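Local coordinates for inosine-uridine preferring nucleoside hydrolase family protein (Bacillus anthracis, PDB 2C40) that belongs to the inosine-uridine preferring nucleoside hydrolase family and binds a calcium ion and alpha-D-ribofuranose in one pocket, at residues D13-V27 against Y243-G255. Sequence-based numbering, arbitrary orientation. Where two conformers were deposited one is given.
Sequences DDLVSLFLLLQMDNV and YYLWDVLTAAFVG. With CA (calcium ion), chain C; RIB (alpha-D-ribofuranose), chain D.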
loop_
_atom_site.group_PDB
_atom_site.type_symbol
_atom_site.label_atom_id
_atom_site.label_comp_id
_atom_site.label_asym_id
_atom_site.label_seq_id
_atom_site.Cartn_x
_atom_site.Cartn_y
_atom_site.Cartn_z
ATOM N N ASP A 13 1.357 -10.971 -5.435
ATOM C CA ASP A 13 2.231 -11.922 -6.152
ATOM C C ASP A 13 1.526 -12.647 -7.317
ATOM O O ASP A 13 2.196 -13.121 -8.230
ATOM C CB ASP A 13 3.016 -12.869 -5.198
ATOM C CG ASP A 13 2.134 -13.795 -4.410
ATOM O OD1 ASP A 13 0.906 -13.771 -4.665
ATOM O OD2 ASP A 13 2.676 -14.548 -3.541
ATOM N N ASP A 14 0.189 -12.696 -7.291
ATOM C CA ASP A 14 -0.615 -13.139 -8.434
ATOM C C ASP A 14 -0.456 -12.181 -9.597
ATOM O O ASP A 14 -0.317 -12.575 -10.740
ATOM C CB ASP A 14 -2.112 -13.182 -8.075
ATOM C CG ASP A 14 -2.443 -14.246 -7.040
ATOM O OD1 ASP A 14 -2.639 -15.429 -7.417
ATOM O OD2 ASP A 14 -2.496 -13.919 -5.832
ATOM N N LEU A 15 -0.535 -10.903 -9.292
ATOM C CA LEU A 15 -0.477 -9.868 -10.314
ATOM C C LEU A 15 0.942 -9.697 -10.854
ATOM O O LEU A 15 1.154 -9.429 -12.058
ATOM C CB LEU A 15 -0.974 -8.541 -9.749
ATOM C CG LEU A 15 -2.398 -8.004 -9.875
ATOM C CD1 LEU A 15 -3.542 -8.934 -10.350
ATOM C CD2 LEU A 15 -2.779 -7.240 -8.571
ATOM N N VAL A 16 1.905 -9.817 -9.972
ATOM C CA VAL A 16 3.298 -9.840 -10.396
ATOM C C VAL A 16 3.573 -11.061 -11.293
ATOM O O VAL A 16 4.373 -10.994 -12.234
ATOM C CB VAL A 16 4.236 -9.795 -9.184
ATOM C CG1 VAL A 16 5.619 -10.197 -9.595
ATOM C CG2 VAL A 16 4.207 -8.383 -8.558
ATOM N N SER A 17 2.901 -12.172 -10.987
ATOM C CA SER A 17 3.080 -13.414 -11.727
ATOM C C SER A 17 2.540 -13.223 -13.132
ATOM O O SER A 17 3.180 -13.606 -14.086
ATOM C CB SER A 17 2.327 -14.580 -11.056
ATOM O OG SER A 17 2.926 -15.058 -9.857
ATOM N N LEU A 18 1.352 -12.624 -13.259
ATOM C CA LEU A 18 0.812 -12.297 -14.557
ATOM C C LEU A 18 1.796 -11.487 -15.390
ATOM O O LEU A 18 2.110 -11.833 -16.536
ATOM C CB LEU A 18 -0.498 -11.530 -14.408
ATOM C CG LEU A 18 -1.150 -11.084 -15.710
ATOM C CD1 LEU A 18 -1.576 -12.261 -16.529
ATOM C CD2 LEU A 18 -2.330 -10.181 -15.412
ATOM N N PHE A 19 2.313 -10.414 -14.802
ATOM C CA PHE A 19 3.287 -9.567 -15.490
ATOM C C PHE A 19 4.513 -10.362 -15.939
ATOM O O PHE A 19 4.964 -10.202 -17.068
ATOM C CB PHE A 19 3.641 -8.342 -14.646
ATOM C CG PHE A 19 4.915 -7.713 -15.014
ATOM C CD1 PHE A 19 5.010 -6.932 -16.144
ATOM C CD2 PHE A 19 6.062 -7.893 -14.214
ATOM C CE1 PHE A 19 6.226 -6.315 -16.478
ATOM C CE2 PHE A 19 7.253 -7.294 -14.547
ATOM C CZ PHE A 19 7.341 -6.511 -15.691
ATOM N N LEU A 20 5.034 -11.247 -15.095
ATOM C CA LEU A 20 6.217 -12.020 -15.494
ATOM C C LEU A 20 5.893 -13.128 -16.514
ATOM O O LEU A 20 6.678 -13.347 -17.414
ATOM C CB LEU A 20 6.883 -12.621 -14.280
ATOM C CG LEU A 20 7.401 -11.643 -13.225
ATOM C CD1 LEU A 20 7.691 -12.391 -11.998
ATOM C CD2 LEU A 20 8.629 -10.928 -13.699
ATOM N N LEU A 21 4.753 -13.818 -16.397
ATOM C CA LEU A 21 4.375 -14.845 -17.384
ATOM C C LEU A 21 4.424 -14.253 -18.791
ATOM O O LEU A 21 4.824 -14.897 -19.784
ATOM C CB LEU A 21 2.940 -15.392 -17.130
ATOM C CG LEU A 21 2.764 -16.277 -15.885
ATOM C CD1 LEU A 21 1.357 -16.214 -15.381
ATOM C CD2 LEU A 21 3.224 -17.759 -16.139
ATOM N N LEU A 22 4.005 -13.001 -18.851
ATOM C CA LEU A 22 3.853 -12.295 -20.090
ATOM C C LEU A 22 5.216 -11.975 -20.788
ATOM O O LEU A 22 5.261 -11.694 -21.972
ATOM C CB LEU A 22 3.008 -11.024 -19.838
ATOM C CG LEU A 22 1.510 -11.209 -19.558
ATOM C CD1 LEU A 22 0.917 -9.926 -19.067
ATOM C CD2 LEU A 22 0.764 -11.701 -20.816
ATOM N N GLN A 23 6.315 -12.040 -20.033
ATOM C CA GLN A 23 7.660 -11.808 -20.557
ATOM C C GLN A 23 8.351 -13.128 -20.933
ATOM O O GLN A 23 9.378 -13.131 -21.625
ATOM C CB GLN A 23 8.490 -11.070 -19.513
ATOM C CG GLN A 23 7.853 -9.813 -18.903
ATOM C CD GLN A 23 7.025 -9.032 -19.893
ATOM O OE1 GLN A 23 7.522 -8.567 -20.924
ATOM N NE2 GLN A 23 5.745 -8.903 -19.599
ATOM N N MET A 24 7.783 -14.256 -20.515
ATOM C CA MET A 24 8.346 -15.570 -20.857
ATOM C C MET A 24 8.124 -15.917 -22.342
ATOM O O MET A 24 6.979 -16.045 -22.809
ATOM C CB MET A 24 7.720 -16.649 -19.970
ATOM C CG MET A 24 7.998 -16.431 -18.491
ATOM S SD MET A 24 7.260 -17.601 -17.343
ATOM C CE MET A 24 5.814 -18.087 -18.160
ATOM N N ASP A 25 9.228 -16.059 -23.066
ATOM C CA ASP A 25 9.220 -16.423 -24.481
ATOM C C ASP A 25 8.691 -17.826 -24.767
ATOM O O ASP A 25 8.316 -18.110 -25.908
ATOM C CB ASP A 25 10.661 -16.399 -25.026
ATOM C CG ASP A 25 11.247 -15.015 -25.086
ATOM O OD1 ASP A 25 10.454 -14.038 -25.092
ATOM O OD2 ASP A 25 12.507 -14.917 -25.127
ATOM N N ASN A 26 8.754 -18.692 -23.751
ATOM C CA ASN A 26 8.398 -20.123 -23.890
ATOM C C ASN A 26 6.988 -20.417 -23.352
ATOM O O ASN A 26 6.617 -21.570 -23.201
ATOM C CB ASN A 26 9.437 -21.054 -23.243
ATOM C CG ASN A 26 9.448 -20.959 -21.725
ATOM O OD1 ASN A 26 9.131 -19.909 -21.168
ATOM N ND2 ASN A 26 9.828 -22.047 -21.054
ATOM N N VAL A 27 6.228 -19.362 -23.071
ATOM C CA VAL A 27 4.853 -19.462 -22.578
ATOM C C VAL A 27 3.883 -18.628 -23.412
ATOM O O VAL A 27 4.134 -17.458 -23.754
ATOM C CB VAL A 27 4.752 -19.064 -21.054
ATOM C CG1 VAL A 27 3.291 -18.745 -20.575
ATOM C CG2 VAL A 27 5.353 -20.158 -20.206
ATOM N N TYR A 243 9.519 -12.431 3.643
ATOM C CA TYR A 243 8.328 -12.703 2.825
ATOM C C TYR A 243 8.684 -13.639 1.660
ATOM O O TYR A 243 9.717 -13.533 1.046
ATOM C CB TYR A 243 7.794 -11.342 2.342
ATOM C CG TYR A 243 6.696 -11.308 1.326
ATOM C CD1 TYR A 243 6.930 -11.655 -0.020
ATOM C CD2 TYR A 243 5.438 -10.826 1.675
ATOM C CE1 TYR A 243 5.920 -11.587 -0.969
ATOM C CE2 TYR A 243 4.398 -10.767 0.731
ATOM C CZ TYR A 243 4.643 -11.125 -0.579
ATOM O OH TYR A 243 3.614 -11.006 -1.490
ATOM N N TYR A 244 7.774 -14.540 1.349
ATOM C CA TYR A 244 8.034 -15.567 0.383
ATOM C C TYR A 244 7.081 -15.372 -0.802
ATOM O O TYR A 244 5.913 -15.113 -0.627
ATOM C CB TYR A 244 7.866 -16.935 1.030
ATOM C CG TYR A 244 8.809 -17.205 2.189
ATOM C CD1 TYR A 244 8.456 -16.844 3.503
ATOM C CD2 TYR A 244 10.064 -17.779 1.976
ATOM C CE1 TYR A 244 9.308 -17.068 4.550
ATOM C CE2 TYR A 244 10.928 -18.013 3.011
ATOM C CZ TYR A 244 10.550 -17.659 4.296
ATOM O OH TYR A 244 11.390 -17.903 5.344
ATOM N N LEU A 245 7.623 -15.533 -1.999
ATOM C CA LEU A 245 6.981 -15.250 -3.278
ATOM C C LEU A 245 6.379 -16.544 -3.813
ATOM O O LEU A 245 6.826 -17.090 -4.807
ATOM C CB LEU A 245 8.033 -14.734 -4.264
ATOM C CG LEU A 245 8.827 -13.534 -3.749
ATOM C CD1 LEU A 245 10.189 -13.486 -4.310
ATOM C CD2 LEU A 245 8.063 -12.321 -4.105
ATOM N N TRP A 246 5.386 -17.049 -3.108
ATOM C CA TRP A 246 4.837 -18.360 -3.403
ATOM C C TRP A 246 4.265 -18.499 -4.782
ATOM O O TRP A 246 4.564 -19.454 -5.470
ATOM C CB TRP A 246 3.727 -18.681 -2.445
ATOM C CG TRP A 246 4.220 -18.973 -1.135
ATOM C CD1 TRP A 246 4.845 -20.100 -0.746
ATOM C CD2 TRP A 246 4.126 -18.133 -0.001
ATOM N NE1 TRP A 246 5.179 -20.011 0.582
ATOM C CE2 TRP A 246 4.739 -18.815 1.069
ATOM C CE3 TRP A 246 3.628 -16.850 0.206
ATOM C CZ2 TRP A 246 4.834 -18.278 2.362
ATOM C CZ3 TRP A 246 3.728 -16.308 1.492
ATOM C CH2 TRP A 246 4.327 -17.028 2.549
ATOM N N ASP A 247 3.451 -17.536 -5.171
ATOM C CA ASP A 247 2.813 -17.553 -6.481
ATOM C C ASP A 247 3.806 -17.313 -7.645
ATOM O O ASP A 247 3.702 -17.945 -8.697
ATOM C CB ASP A 247 1.687 -16.535 -6.504
ATOM C CG ASP A 247 0.644 -16.809 -5.429
ATOM O OD1 ASP A 247 0.631 -17.944 -4.863
ATOM O OD2 ASP A 247 -0.200 -15.923 -5.193
ATOM N N VAL A 248 4.768 -16.413 -7.418
ATOM C CA VAL A 248 5.755 -16.052 -8.409
ATOM C C VAL A 248 6.631 -17.285 -8.692
ATOM O O VAL A 248 7.007 -17.511 -9.839
ATOM C CB VAL A 248 6.606 -14.829 -7.971
ATOM C CG1 VAL A 248 7.709 -14.568 -8.936
ATOM C CG2 VAL A 248 5.751 -13.569 -7.892
ATOM N N LEU A 249 6.941 -18.052 -7.653
ATOM C CA LEU A 249 7.734 -19.238 -7.773
ATOM C C LEU A 249 6.966 -20.325 -8.527
ATOM O O LEU A 249 7.547 -21.081 -9.297
ATOM C CB LEU A 249 8.101 -19.766 -6.411
ATOM C CG LEU A 249 9.028 -20.976 -6.268
ATOM C CD1 LEU A 249 8.227 -22.194 -5.987
ATOM C CD2 LEU A 249 9.999 -21.187 -7.453
ATOM N N THR A 250 5.674 -20.425 -8.242
ATOM C CA THR A 250 4.767 -21.332 -8.950
ATOM C C THR A 250 4.772 -21.045 -10.444
ATOM O O THR A 250 4.918 -21.974 -11.248
ATOM C CB THR A 250 3.323 -21.223 -8.400
ATOM O OG1 THR A 250 3.327 -21.421 -6.970
ATOM C CG2 THR A 250 2.416 -22.238 -9.029
ATOM N N ALA A 251 4.644 -19.767 -10.790
ATOM C CA ALA A 251 4.641 -19.296 -12.183
ATOM C C ALA A 251 5.996 -19.473 -12.854
ATOM O O ALA A 251 6.059 -19.813 -14.036
ATOM C CB ALA A 251 4.223 -17.841 -12.230
ATOM N N ALA A 252 7.084 -19.280 -12.090
ATOM C CA ALA A 252 8.434 -19.438 -12.610
ATOM C C ALA A 252 8.774 -20.922 -12.874
ATOM O O ALA A 252 9.537 -21.241 -13.784
ATOM C CB ALA A 252 9.422 -18.848 -11.668
ATOM N N PHE A 253 8.211 -21.807 -12.064
ATOM C CA PHE A 253 8.381 -23.248 -12.217
ATOM C C PHE A 253 7.727 -23.737 -13.534
ATOM O O PHE A 253 8.208 -24.670 -14.164
ATOM C CB PHE A 253 7.752 -24.008 -11.041
ATOM C CG PHE A 253 7.945 -25.491 -11.100
ATOM C CD1 PHE A 253 9.168 -26.050 -10.820
ATOM C CD2 PHE A 253 6.905 -26.342 -11.459
ATOM C CE1 PHE A 253 9.343 -27.440 -10.888
ATOM C CE2 PHE A 253 7.103 -27.705 -11.541
ATOM C CZ PHE A 253 8.304 -28.244 -11.232
ATOM N N VAL A 254 6.613 -23.119 -13.905
ATOM C CA VAL A 254 5.985 -23.378 -15.190
ATOM C C VAL A 254 6.922 -22.933 -16.343
ATOM O O VAL A 254 7.109 -23.661 -17.315
ATOM C CB VAL A 254 4.596 -22.669 -15.297
ATOM C CG1 VAL A 254 4.053 -22.751 -16.722
ATOM C CG2 VAL A 254 3.620 -23.278 -14.298
ATOM N N GLY A 255 7.507 -21.747 -16.213
ATOM C CA GLY A 255 8.429 -21.242 -17.219
ATOM C C GLY A 255 9.796 -21.905 -17.224
ATOM O O GLY A 255 10.434 -21.972 -18.261
HETATM CA CA CA C . -2.606 -16.014 -4.653
HETATM O O5 RIB D . -1.349 -19.290 1.211
HETATM C C5 RIB D . -0.531 -18.485 0.316
HETATM C C4 RIB D . -1.469 -17.733 -0.630
HETATM O O4 RIB D . -2.212 -16.798 0.180
HETATM C C3 RIB D . -0.858 -16.958 -1.816
HETATM O O3 RIB D . -1.214 -17.652 -3.056
HETATM C C2 RIB D . -1.350 -15.451 -1.661
HETATM O O2 RIB D . -1.933 -14.638 -2.783
HETATM C C1 RIB D . -2.346 -15.511 -0.475
HETATM O O HOH W 1 -4.024 -16.849 -2.810
#
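Three carboxylates, D13, D14 and D247, crowd together where two helices meet, and a calcium ion draws two of them in. D14 chelates it with both oxygens, OD2 at 2.4 Å from the ion, whereas D247 gives a single oxygen, OD2 at 2.5 Å. In the conformer given, D13 OD1 comes to 2.5 Å from that same D247 OD2, a spacing that is doubtful because D13 has a second conformer. The other D13 oxygen, OD2, in the same conformer takes a weak bond from the backbone N of D247, at the start of helix 246-255. D247 OD1 faces the alpha-D-ribofuranose, 2.6 Å from its O3; the sugar's O2 and O3 and a water also bind calcium, and D9 and T125 O complete the site. This aspartate cluster near the N-termini of helices 12-21 and 246-255, beside a mainly parallel sheet, forms part of the calcium and alpha-D-ribofuranose pocket of this nucleoside hydrolase fold. Behind it the helices run nearly parallel, crossing at -27° with axes 8.0 Å apart. V248 enters as a knob among D13, V16, S17 and L20, its CG2 resting on V16 CG1 and its CG1 on L20 CD1. S17 turns OG back beside its own backbone N (chi1 -73°) to donate to D13 O, 2.6 Å away, a carbonyl that also accepts S17 N. A251 then packs its CB against S17 and against L21 CD2. Beyond the helical part of 13-27, M24 SD lies 3.8 Å from G255 CA, and N26 ND2 donates a nearly straight bond (2.9 Å, 164°) to G255 O, which sits close to the N26 amide plane.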